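Local structure of RpfR (Cronobacter turicensis, 6DGJ) at residues Asn41-Phe46 / Ala54-Val59; Gly61-Gly66 / Ile100-Ser105; Tyr69-Trp74 / Phe86-Val91. The protein contains a PAS domain, a small sensory fold of helices on an antiparallel sheet, which here holds (2Z)-dodec-2-enoic acid in its interior. All coordinates share one frame; numbering follows the deposited sequence.

Interaction 1 (Asn41-Phe46 / Ala54-Val59); sequences NVFTLF and ASRRNV. With GEY ((2Z)-dodec-2-enoic acid), chain B.
Apolar packing between the short helix 42-46 and the longer helix 49-62 centres on one ring, that of Phe-43, which lies against Arg-56, Ser-55 and Val-59. The two helical segments run nearly antiparallel, their axes 10.5 Å apart, and the ring bridges that gap. CA of Arg-56 stands over one face in a CH-pi contact, 3.9 Å from the Phe-43 ring centroid, while CG1 of Val-42 lies against the opposite face. In the ring plane, CG2 of Val-59 meets CZ of Phe-43 at 3.6 Å. OG of Ser-55 also sits at the ring edge, 3.2 Å from CE1 of Phe-43. The side chain of Arg-56 folds back, bringing its guanidinium beside Phe-43, the two planes 53° apart.

Polar links lie beside the ring, at the Asn-41 cap, and at the ligand. Asn-41 is the N-cap of helix 42-46: its OD1 accepts from Thr-44 N at 3.3 Å, in the carbonyl plane, and more weakly from Phe-43 N. A water donates to the same OD1 and accepts from NH1 of Arg-56, the latter at 2.8 Å, tying the cap to the second helix.

At the ligand, OG of Ser-55 is anti to its backbone N (chi1 -178°) and donates to O2 of (2Z)-dodec-2-enoic acid at 2.7 Å; ND2 of Asn-58 donates to O1 at 2.8 Å. Val-42 and Phe-46 touch the alkyl chain. Helix 49-62 thus supplies hydrogen-bond donors for the carboxylate, with Val-59 beside C2, and 42-46 packs on the tail.

Interaction 2 (Gly61-Gly66 / Ile100-Ser105); sequences GFFRNG and IFLICS
Phe-62, in the last part of helix 49-62, and Phe-63 after it in sequence pack against Leu-102 on the central strand 101-108 of the PAS sheet. This is helix-on-sheet packing without a hydrogen bond between the two segments.

Gly-61 contributes through its backbone: the N-H groups of Arg-64 and Asn-65 both bond to its one carbonyl oxygen. Phe-62 follows, with its CG anti to the backbone N (chi1 169°), and this torsion carries the ring toward the strand. Its CE2 approaches CD1 of Leu-102 at 3.6 Å, and CZ meets the same methyl at 4.0 Å, so one branch of the leucine does most of the touching. The other branch, CD2, is more distant from the ring. Phe-62 also meets the rings of Phe-90 and Tyr-69, which places it in an aromatic cluster between helix and sheet.

Phe-63 reaches the strand nearer its start, around Ile-100. Its CB does not point at the strand, but the far end of the ring comes close. The ring presents its edge: CE1 lies 3.7 Å from CB of Leu-102, near the ring plane, so the leucine is touched by Phe-62 at its tip and by Phe-63 at its base. An edge-to-face contact with Phe-90 adds to the aromatic cluster. Further round the rim, CE2 and CZ face the backbone of Ile-100, whose CB points away from segment 61-66; here CE2 of Phe-63 lies 3.1 Å from the carbonyl oxygen of Ile-100.

Interaction 3 (Tyr69-Trp74 / Phe86-Val91); sequences YEVERW and FRNKFV. With GEY ((2Z)-dodec-2-enoic acid), chain B.
Tyr-69 and Asn-88 face one another across an antiparallel beta hairpin formed by strands 69-77 and 80-90, at the edge of the PAS sheet. They are a hydrogen-bonded pair: Asn-88 N donates to Tyr-69 O at 2.9 Å, and Tyr-69 N donates to Asn-88 O in return. Val-71 and Phe-86 form the next such pair, with Phe-86 N to Val-71 O at 2.7 Å.

The side chains of these four residues project to the ligand side of the sheet. Tyr-69 holds its CG between the backbone N and the carbonyl carbon (chi1 69°), which swings the ring over the neighbouring strand, where CB of Asn-88 sits over its face in a CH-pi contact. The ring and amide planes are 76° apart. ND2 of Asn-88 also makes a weak bond to Tyr-69 OH, 3.2 Å long, while the hydroxyl donates to O1 of (2Z)-dodec-2-enoic acid at 2.8 Å. Phe-86 lies flat against the fatty chain, C6 of the ligand standing 3.7 Å above the plane of the Phe-86 ring and over its centre. CG1 of Val-71 packs on CB of Phe-86, 3.8 Å away, and also comes near ND2 of Asn-88.

On the other side of the sheet, Glu-70 and Arg-87 run alongside each other, CG near CG. A water donates to Glu-70 OE2 and accepts, weakly, from Arg-87 NE; the guanidinium is also bonded to Thr-107. Arg-73, two residues beyond Val-71 and paired with Phe-84, bends at chi2 (66°) and again at chi3 to bring its guanidinium to the carboxylate edge-on. Both NE and NH2 donate to one oxygen, and the NH2 of Arg-73 comes within 2.8 Å of ligand O2.

In the fold
Within a single PAS domain, interactions 1 and 3 line the ligand, and interaction 2 packs beside them. Interactions 1 and 3 approach (2Z)-dodec-2-enoic acid from helices and sheet respectively, their centres about 12 Å apart. Interaction 1 precedes the others in the chain and shares helix 49-62 with interaction 2; their centres are also about 12 Å apart, and Val-59 of the one packs on Leu-102 of the other. Interaction 3 is nested inside the loop that interaction 2 closes. Interactions 2 and 3, centres about 9 Å apart, meet on neighbouring strands 80-90 and 101-108. Helix 49-62 and the strand that follows it share the carboxylate, so binding unites helix and sheet.

Interaction 1 (Asn41-Phe46 / Ala54-Val59)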
loop_
_atom_site.group_PDB
_atom_site.type_symbol
_atom_site.label_atom_id
_atom_site.label_comp_id
_atom_site.label_asym_id
_atom_site.label_seq_id
_atom_site.Cartn_x
_atom_site.Cartn_y
_atom_site.Cartn_z
ATOM N N ASN A 41 -6.072 -8.748 1.715
ATOM C CA ASN A 41 -6.499 -7.563 0.986
ATOM C C ASN A 41 -6.029 -6.309 1.713
ATOM O O ASN A 41 -6.292 -6.136 2.908
ATOM C CB ASN A 41 -8.019 -7.550 0.833
ATOM C CG ASN A 41 -8.491 -6.529 -0.178
ATOM O OD1 ASN A 41 -8.819 -5.398 0.174
ATOM N ND2 ASN A 41 -8.520 -6.922 -1.445
ATOM N N VAL A 42 -5.338 -5.428 0.988
ATOM C CA VAL A 42 -4.778 -4.237 1.618
ATOM C C VAL A 42 -5.876 -3.239 1.970
ATOM O O VAL A 42 -5.778 -2.531 2.979
ATOM C CB VAL A 42 -3.706 -3.608 0.705
ATOM C CG1 VAL A 42 -4.340 -2.951 -0.520
ATOM C CG2 VAL A 42 -2.862 -2.610 1.478
ATOM N N PHE A 43 -6.939 -3.171 1.166
ATOM C CA PHE A 43 -7.991 -2.189 1.416
ATOM C C PHE A 43 -8.681 -2.449 2.749
ATOM O O PHE A 43 -8.779 -1.553 3.598
ATOM C CB PHE A 43 -9.008 -2.206 0.274
ATOM C CG PHE A 43 -8.391 -2.108 -1.094
ATOM C CD1 PHE A 43 -7.612 -1.016 -1.446
ATOM C CD2 PHE A 43 -8.596 -3.106 -2.033
ATOM C CE1 PHE A 43 -7.046 -0.928 -2.705
ATOM C CE2 PHE A 43 -8.033 -3.021 -3.293
ATOM C CZ PHE A 43 -7.256 -1.930 -3.628
ATOM N N THR A 44 -9.166 -3.674 2.957
ATOM C CA THR A 44 -9.890 -3.982 4.185
ATOM C C THR A 44 -8.970 -4.034 5.399
ATOM O O THR A 44 -9.443 -3.864 6.527
ATOM C CB THR A 44 -10.638 -5.311 4.034
ATOM O OG1 THR A 44 -9.718 -6.344 3.656
ATOM C CG2 THR A 44 -11.741 -5.194 2.979
ATOM N N LEU A 45 -7.669 -4.246 5.195
ATOM C CA LEU A 45 -6.739 -4.338 6.316
ATOM C C LEU A 45 -6.363 -2.961 6.852
ATOM O O LEU A 45 -6.422 -2.724 8.063
ATOM C CB LEU A 45 -5.477 -5.095 5.890
ATOM C CG LEU A 45 -5.111 -6.351 6.687
ATOM C CD1 LEU A 45 -6.194 -7.415 6.574
ATOM C CD2 LEU A 45 -3.768 -6.897 6.212
ATOM N N PHE A 46 -5.994 -2.037 5.962
ATOM C CA PHE A 46 -5.227 -0.854 6.341
ATOM C C PHE A 46 -5.902 0.469 5.995
ATOM O O PHE A 46 -5.247 1.514 6.076
ATOM C CB PHE A 46 -3.850 -0.899 5.672
ATOM C CG PHE A 46 -2.992 -2.044 6.123
ATOM C CD1 PHE A 46 -2.794 -2.283 7.470
ATOM C CD2 PHE A 46 -2.389 -2.885 5.202
ATOM C CE1 PHE A 46 -2.009 -3.332 7.893
ATOM C CE2 PHE A 46 -1.601 -3.939 5.619
ATOM C CZ PHE A 46 -1.410 -4.161 6.968
ATOM N N ALA A 54 -12.474 4.534 -2.529
ATOM C CA ALA A 54 -11.791 5.306 -3.562
ATOM C C ALA A 54 -10.523 4.603 -4.034
ATOM O O ALA A 54 -10.206 4.617 -5.229
ATOM C CB ALA A 54 -11.462 6.703 -3.038
ATOM N N SER A 55 -9.786 3.984 -3.110
ATOM C CA SER A 55 -8.548 3.309 -3.487
ATOM C C SER A 55 -8.827 2.090 -4.358
ATOM O O SER A 55 -8.154 1.881 -5.375
ATOM C CB SER A 55 -7.775 2.901 -2.232
ATOM O OG SER A 55 -6.548 2.280 -2.569
ATOM N N ARG A 56 -9.820 1.281 -3.983
ATOM C CA ARG A 56 -10.094 0.053 -4.722
ATOM C C ARG A 56 -10.500 0.355 -6.160
ATOM O O ARG A 56 -10.210 -0.435 -7.066
ATOM C CB ARG A 56 -11.164 -0.770 -3.981
ATOM C CG ARG A 56 -12.554 -0.868 -4.627
ATOM C CD ARG A 56 -13.719 -0.786 -3.623
ATOM N NE ARG A 56 -13.417 -1.230 -2.257
ATOM C CZ ARG A 56 -12.999 -2.447 -1.917
ATOM N NH1 ARG A 56 -12.785 -3.374 -2.841
ATOM N NH2 ARG A 56 -12.775 -2.731 -0.640
ATOM N N ARG A 57 -11.161 1.493 -6.391
ATOM C CA ARG A 57 -11.500 1.885 -7.756
ATOM C C ARG A 57 -10.263 2.335 -8.521
ATOM O O ARG A 57 -10.149 2.088 -9.727
ATOM C CB ARG A 57 -12.549 2.995 -7.741
ATOM C CG ARG A 57 -13.862 2.607 -7.082
ATOM C CD ARG A 57 -14.912 3.686 -7.275
ATOM N NE ARG A 57 -16.163 3.358 -6.593
ATOM C CZ ARG A 57 -16.515 3.807 -5.391
ATOM N NH1 ARG A 57 -15.719 4.622 -4.705
ATOM N NH2 ARG A 57 -17.677 3.440 -4.870
ATOM N N ASN A 58 -9.329 3.000 -7.839
ATOM C CA ASN A 58 -8.087 3.406 -8.489
ATOM C C ASN A 58 -7.311 2.193 -8.982
ATOM O O ASN A 58 -6.907 2.128 -10.149
ATOM C CB ASN A 58 -7.233 4.228 -7.524
ATOM C CG ASN A 58 -7.873 5.551 -7.157
ATOM O OD1 ASN A 58 -8.957 5.884 -7.636
ATOM N ND2 ASN A 58 -7.207 6.309 -6.295
ATOM N N VAL A 59 -7.093 1.215 -8.100
ATOM C CA VAL A 59 -6.311 0.037 -8.467
ATOM C C VAL A 59 -6.983 -0.713 -9.608
ATOM O O VAL A 59 -6.322 -1.146 -10.560
ATOM C CB VAL A 59 -6.101 -0.864 -7.236
ATOM C CG1 VAL A 59 -5.305 -2.110 -7.609
ATOM C CG2 VAL A 59 -5.395 -0.095 -6.131
HETATM C C1 GEY B . -4.737 4.252 -4.953
HETATM C C2 GEY B . -3.999 2.972 -5.286
HETATM C C3 GEY B . -3.051 2.400 -4.545
HETATM C C4 GEY B . -2.588 2.960 -3.241
HETATM C C5 GEY B . -1.604 2.070 -2.450
HETATM C C6 GEY B . -1.874 1.957 -0.937
HETATM C C8 GEY B . -1.534 0.622 1.295
HETATM O O2 GEY B . -5.262 4.325 -3.848
HETATM O O1 GEY B . -4.739 5.135 -5.847
HETATM C C7 GEY B . -1.284 0.708 -0.229
HETATM C C9 GEY B . -0.378 0.064 2.154
HETATM C C10 GEY B . -0.398 0.499 3.635
HETATM C C11 GEY B . 0.305 -0.451 4.607
HETATM C C12 GEY B . 0.148 -0.076 6.071
HETATM O O HOH W 1 -11.262 -5.190 -1.330
#

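Interaction 2 (Gly61-Gly66 / Ile100-Ser105)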
loop_
_atom_site.group_PDB
_atom_site.type_symbol
_atom_site.label_atom_id
_atom_site.label_comp_id
_atom_site.label_asym_id
_atom_site.label_seq_id
_atom_site.Cartn_x
_atom_site.Cartn_y
_atom_site.Cartn_z
ATOM N N GLY A 61 -9.167 0.543 -11.818
ATOM C CA GLY A 61 -9.065 1.373 -13.005
ATOM C C GLY A 61 -7.647 1.489 -13.525
ATOM O O GLY A 61 -7.431 1.557 -14.739
ATOM N N PHE A 62 -6.663 1.512 -12.621
ATOM C CA PHE A 62 -5.269 1.586 -13.044
ATOM C C PHE A 62 -4.847 0.341 -13.811
ATOM O O PHE A 62 -4.022 0.431 -14.726
ATOM C CB PHE A 62 -4.362 1.791 -11.831
ATOM C CG PHE A 62 -2.899 1.620 -12.132
ATOM C CD1 PHE A 62 -2.149 2.677 -12.619
ATOM C CD2 PHE A 62 -2.275 0.401 -11.928
ATOM C CE1 PHE A 62 -0.806 2.522 -12.899
ATOM C CE2 PHE A 62 -0.931 0.240 -12.207
ATOM C CZ PHE A 62 -0.195 1.303 -12.691
ATOM N N PHE A 63 -5.388 -0.824 -13.459
ATOM C CA PHE A 63 -5.031 -2.052 -14.156
ATOM C C PHE A 63 -5.702 -2.179 -15.517
ATOM O O PHE A 63 -5.377 -3.105 -16.265
ATOM C CB PHE A 63 -5.378 -3.266 -13.293
ATOM C CG PHE A 63 -4.224 -3.776 -12.478
ATOM C CD1 PHE A 63 -3.807 -3.101 -11.343
ATOM C CD2 PHE A 63 -3.556 -4.929 -12.850
ATOM C CE1 PHE A 63 -2.745 -3.568 -10.595
ATOM C CE2 PHE A 63 -2.494 -5.402 -12.104
ATOM C CZ PHE A 63 -2.087 -4.721 -10.976
ATOM N N ARG A 64 -6.618 -1.274 -15.855
ATOM C CA ARG A 64 -7.266 -1.258 -17.160
ATOM C C ARG A 64 -6.586 -0.297 -18.128
ATOM O O ARG A 64 -6.176 -0.699 -19.221
ATOM C CB ARG A 64 -8.744 -0.887 -16.994
ATOM C CG ARG A 64 -9.439 -0.471 -18.278
ATOM C CD ARG A 64 -10.928 -0.296 -18.062
ATOM N NE ARG A 64 -11.628 -0.020 -19.316
ATOM C CZ ARG A 64 -12.122 -0.951 -20.130
ATOM N NH1 ARG A 64 -12.741 -0.588 -21.245
ATOM N NH2 ARG A 64 -12.006 -2.241 -19.833
ATOM N N ASN A 65 -6.459 0.970 -17.744
ATOM C CA ASN A 65 -5.750 1.988 -18.521
ATOM C C ASN A 65 -4.689 2.581 -17.598
ATOM O O ASN A 65 -4.854 3.674 -17.052
ATOM C CB ASN A 65 -6.720 3.053 -19.060
ATOM C CG ASN A 65 -7.837 3.376 -18.082
ATOM O OD1 ASN A 65 -7.629 3.413 -16.869
ATOM N ND2 ASN A 65 -9.035 3.603 -18.608
ATOM N N GLY A 66 -3.590 1.849 -17.430
ATOM C CA GLY A 66 -2.634 2.143 -16.381
ATOM C C GLY A 66 -1.524 3.100 -16.754
ATOM O O GLY A 66 -0.706 2.817 -17.636
ATOM N N ILE A 100 1.258 -7.849 -13.848
ATOM C CA ILE A 100 0.343 -8.516 -12.930
ATOM C C ILE A 100 0.328 -7.736 -11.628
ATOM O O ILE A 100 -0.696 -7.672 -10.941
ATOM C CB ILE A 100 0.739 -9.982 -12.671
ATOM C CG1 ILE A 100 0.945 -10.740 -13.982
ATOM C CG2 ILE A 100 -0.341 -10.674 -11.839
ATOM C CD1 ILE A 100 1.573 -12.114 -13.807
ATOM N N PHE A 101 1.467 -7.147 -11.277
ATOM C CA PHE A 101 1.668 -6.582 -9.956
ATOM C C PHE A 101 1.846 -5.071 -10.010
ATOM O O PHE A 101 2.334 -4.511 -10.997
ATOM C CB PHE A 101 2.882 -7.211 -9.273
ATOM C CG PHE A 101 2.744 -8.685 -9.031
ATOM C CD1 PHE A 101 1.700 -9.176 -8.264
ATOM C CD2 PHE A 101 3.665 -9.579 -9.551
ATOM C CE1 PHE A 101 1.571 -10.533 -8.028
ATOM C CE2 PHE A 101 3.540 -10.936 -9.317
ATOM C CZ PHE A 101 2.492 -11.412 -8.556
ATOM N N LEU A 102 1.452 -4.428 -8.914
ATOM C CA LEU A 102 1.494 -2.980 -8.755
ATOM C C LEU A 102 2.404 -2.647 -7.581
ATOM O O LEU A 102 2.159 -3.097 -6.456
ATOM C CB LEU A 102 0.088 -2.419 -8.521
ATOM C CG LEU A 102 -0.023 -0.967 -8.048
ATOM C CD1 LEU A 102 0.719 -0.049 -8.994
ATOM C CD2 LEU A 102 -1.483 -0.553 -7.925
ATOM N N ILE A 103 3.452 -1.867 -7.846
ATOM C CA ILE A 103 4.380 -1.416 -6.813
ATOM C C ILE A 103 3.853 -0.117 -6.215
ATOM O O ILE A 103 3.521 0.826 -6.943
ATOM C CB ILE A 103 5.792 -1.218 -7.391
ATOM C CG1 ILE A 103 6.250 -2.471 -8.139
ATOM C CG2 ILE A 103 6.778 -0.872 -6.280
ATOM C CD1 ILE A 103 7.527 -2.278 -8.932
ATOM N N CYS A 104 3.790 -0.060 -4.887
ATOM C CA CYS A 104 3.323 1.121 -4.167
ATOM C C CYS A 104 4.470 1.633 -3.305
ATOM O O CYS A 104 4.873 0.969 -2.342
ATOM C CB CYS A 104 2.093 0.794 -3.317
ATOM S SG CYS A 104 0.684 0.134 -4.252
ATOM N N SER A 105 4.994 2.809 -3.648
ATOM C CA SER A 105 6.117 3.426 -2.944
ATOM C C SER A 105 5.567 4.567 -2.093
ATOM O O SER A 105 5.269 5.649 -2.609
ATOM C CB SER A 105 7.170 3.918 -3.935
ATOM O OG SER A 105 8.259 4.534 -3.269
#

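Interaction 3 (Tyr69-Trp74 / Phe86-Val91)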
loop_
_atom_site.group_PDB
_atom_site.type_symbol
_atom_site.label_atom_id
_atom_site.label_comp_id
_atom_site.label_asym_id
_atom_site.label_seq_id
_atom_site.Cartn_x
_atom_site.Cartn_y
_atom_site.Cartn_z
ATOM N N TYR A 69 1.190 7.217 -11.393
ATOM C CA TYR A 69 0.518 8.339 -10.756
ATOM C C TYR A 69 0.878 8.351 -9.279
ATOM O O TYR A 69 1.419 7.383 -8.741
ATOM C CB TYR A 69 -1.001 8.250 -10.937
ATOM C CG TYR A 69 -1.626 7.117 -10.155
ATOM C CD1 TYR A 69 -1.596 5.816 -10.635
ATOM C CD2 TYR A 69 -2.238 7.351 -8.931
ATOM C CE1 TYR A 69 -2.163 4.776 -9.919
ATOM C CE2 TYR A 69 -2.807 6.320 -8.209
ATOM C CZ TYR A 69 -2.768 5.036 -8.707
ATOM O OH TYR A 69 -3.337 4.011 -7.987
ATOM N N GLU A 70 0.559 9.466 -8.629
ATOM C CA GLU A 70 0.741 9.623 -7.195
ATOM C C GLU A 70 -0.613 9.812 -6.528
ATOM O O GLU A 70 -1.550 10.352 -7.126
ATOM C CB GLU A 70 1.651 10.812 -6.872
ATOM C CG GLU A 70 3.102 10.594 -7.249
ATOM C CD GLU A 70 3.992 11.745 -6.829
ATOM O OE1 GLU A 70 3.582 12.520 -5.939
ATOM O OE2 GLU A 70 5.102 11.876 -7.389
ATOM N N VAL A 71 -0.708 9.363 -5.277
ATOM C CA VAL A 71 -1.960 9.414 -4.532
ATOM C C VAL A 71 -1.639 9.625 -3.061
ATOM O O VAL A 71 -0.619 9.151 -2.553
ATOM C CB VAL A 71 -2.800 8.130 -4.742
ATOM C CG1 VAL A 71 -2.050 6.904 -4.238
ATOM C CG2 VAL A 71 -4.158 8.254 -4.060
ATOM N N GLU A 72 -2.519 10.350 -2.379
ATOM C CA GLU A 72 -2.452 10.528 -0.935
ATOM C C GLU A 72 -3.564 9.699 -0.309
ATOM O O GLU A 72 -4.745 9.913 -0.608
ATOM C CB GLU A 72 -2.587 12.001 -0.550
ATOM C CG GLU A 72 -1.498 12.893 -1.122
ATOM C CD GLU A 72 -1.571 14.313 -0.593
ATOM O OE1 GLU A 72 -2.360 14.563 0.343
ATOM O OE2 GLU A 72 -0.838 15.181 -1.114
ATOM N N ARG A 73 -3.188 8.756 0.551
ATOM C CA ARG A 73 -4.132 7.811 1.135
ATOM C C ARG A 73 -3.943 7.790 2.643
ATOM O O ARG A 73 -2.835 7.542 3.129
ATOM C CB ARG A 73 -3.933 6.409 0.550
ATOM C CG ARG A 73 -5.021 5.410 0.921
ATOM C CD ARG A 73 -6.356 5.789 0.308
ATOM N NE ARG A 73 -6.314 5.802 -1.151
ATOM C CZ ARG A 73 -7.167 6.470 -1.921
ATOM N NH1 ARG A 73 -8.135 7.201 -1.381
ATOM N NH2 ARG A 73 -7.049 6.414 -3.240
ATOM N N TRP A 74 -5.019 8.059 3.380
ATOM C CA TRP A 74 -4.997 7.917 4.831
ATOM C C TRP A 74 -4.893 6.437 5.176
ATOM O O TRP A 74 -5.810 5.661 4.894
ATOM C CB TRP A 74 -6.246 8.538 5.450
ATOM C CG TRP A 74 -6.157 10.027 5.626
ATOM C CD1 TRP A 74 -6.743 10.982 4.848
ATOM C CD2 TRP A 74 -5.435 10.728 6.647
ATOM N NE1 TRP A 74 -6.432 12.235 5.321
ATOM C CE2 TRP A 74 -5.631 12.107 6.425
ATOM C CE3 TRP A 74 -4.644 10.325 7.727
ATOM C CZ2 TRP A 74 -5.068 13.082 7.243
ATOM C CZ3 TRP A 74 -4.084 11.296 8.537
ATOM C CH2 TRP A 74 -4.298 12.658 8.291
ATOM N N PHE A 86 1.711 7.817 -1.967
ATOM C CA PHE A 86 2.107 6.598 -2.657
ATOM C C PHE A 86 2.402 6.903 -4.118
ATOM O O PHE A 86 1.589 7.530 -4.807
ATOM C CB PHE A 86 1.023 5.525 -2.548
ATOM C CG PHE A 86 1.030 4.800 -1.236
ATOM C CD1 PHE A 86 1.950 3.793 -0.994
ATOM C CD2 PHE A 86 0.124 5.128 -0.243
ATOM C CE1 PHE A 86 1.963 3.122 0.215
ATOM C CE2 PHE A 86 0.134 4.463 0.967
ATOM C CZ PHE A 86 1.054 3.459 1.196
ATOM N N ARG A 87 3.569 6.465 -4.578
ATOM C CA ARG A 87 3.943 6.529 -5.985
ATOM C C ARG A 87 3.680 5.148 -6.576
ATOM O O ARG A 87 4.369 4.180 -6.239
ATOM C CB ARG A 87 5.405 6.941 -6.144
ATOM C CG ARG A 87 5.800 8.176 -5.341
ATOM C CD ARG A 87 7.296 8.206 -5.066
ATOM N NE ARG A 87 7.687 9.351 -4.242
ATOM C CZ ARG A 87 7.677 9.363 -2.910
ATOM N NH1 ARG A 87 7.292 8.293 -2.227
ATOM N NH2 ARG A 87 8.055 10.452 -2.257
ATOM N N ASN A 88 2.676 5.057 -7.442
ATOM C CA ASN A 88 2.171 3.783 -7.930
ATOM C C ASN A 88 2.504 3.601 -9.404
ATOM O O ASN A 88 2.349 4.527 -10.206
ATOM C CB ASN A 88 0.660 3.695 -7.717
ATOM C CG ASN A 88 0.281 3.724 -6.252
ATOM O OD1 ASN A 88 1.058 3.317 -5.389
ATOM N ND2 ASN A 88 -0.918 4.210 -5.964
ATOM N N LYS A 89 2.955 2.397 -9.753
ATOM C CA LYS A 89 3.345 2.078 -11.119
ATOM C C LYS A 89 3.407 0.566 -11.266
ATOM O O LYS A 89 3.567 -0.165 -10.285
ATOM C CB LYS A 89 4.700 2.700 -11.478
ATOM C CG LYS A 89 5.868 2.132 -10.674
ATOM C CD LYS A 89 7.194 2.728 -11.102
ATOM C CE LYS A 89 8.356 2.066 -10.373
ATOM N NZ LYS A 89 8.294 2.279 -8.903
ATOM N N PHE A 90 3.289 0.107 -12.509
ATOM C CA PHE A 90 3.478 -1.303 -12.797
ATOM C C PHE A 90 4.939 -1.697 -12.589
ATOM O O PHE A 90 5.834 -0.854 -12.478
ATOM C CB PHE A 90 3.055 -1.627 -14.230
ATOM C CG PHE A 90 1.568 -1.636 -14.442
ATOM C CD1 PHE A 90 0.766 -2.559 -13.789
ATOM C CD2 PHE A 90 0.976 -0.737 -15.310
ATOM C CE1 PHE A 90 -0.602 -2.574 -13.989
ATOM C CE2 PHE A 90 -0.389 -0.747 -15.515
ATOM C CZ PHE A 90 -1.179 -1.668 -14.855
ATOM N N VAL A 91 5.175 -3.003 -12.541
ATOM C CA VAL A 91 6.526 -3.537 -12.438
ATOM C C VAL A 91 7.293 -3.219 -13.717
ATOM O O VAL A 91 6.769 -3.377 -14.820
ATOM C CB VAL A 91 6.500 -5.054 -12.165
ATOM C CG1 VAL A 91 7.902 -5.652 -12.251
ATOM C CG2 VAL A 91 5.889 -5.331 -10.799
HETATM C C1 GEY B . -4.737 4.252 -4.953
HETATM C C2 GEY B . -3.999 2.972 -5.286
HETATM C C3 GEY B . -3.051 2.400 -4.545
HETATM C C4 GEY B . -2.588 2.960 -3.241
HETATM C C5 GEY B . -1.604 2.070 -2.450
HETATM C C6 GEY B . -1.874 1.957 -0.937
HETATM C C8 GEY B . -1.534 0.622 1.295
HETATM O O2 GEY B . -5.262 4.325 -3.848
HETATM O O1 GEY B . -4.739 5.135 -5.847
HETATM C C7 GEY B . -1.284 0.708 -0.229
HETATM C C9 GEY B . -0.378 0.064 2.154
HETATM C C10 GEY B . -0.398 0.499 3.635
HETATM C C11 GEY B . 0.305 -0.451 4.607
HETATM C C12 GEY B . 0.148 -0.076 6.071
HETATM O O HOH W 2 7.810 10.522 -7.124
#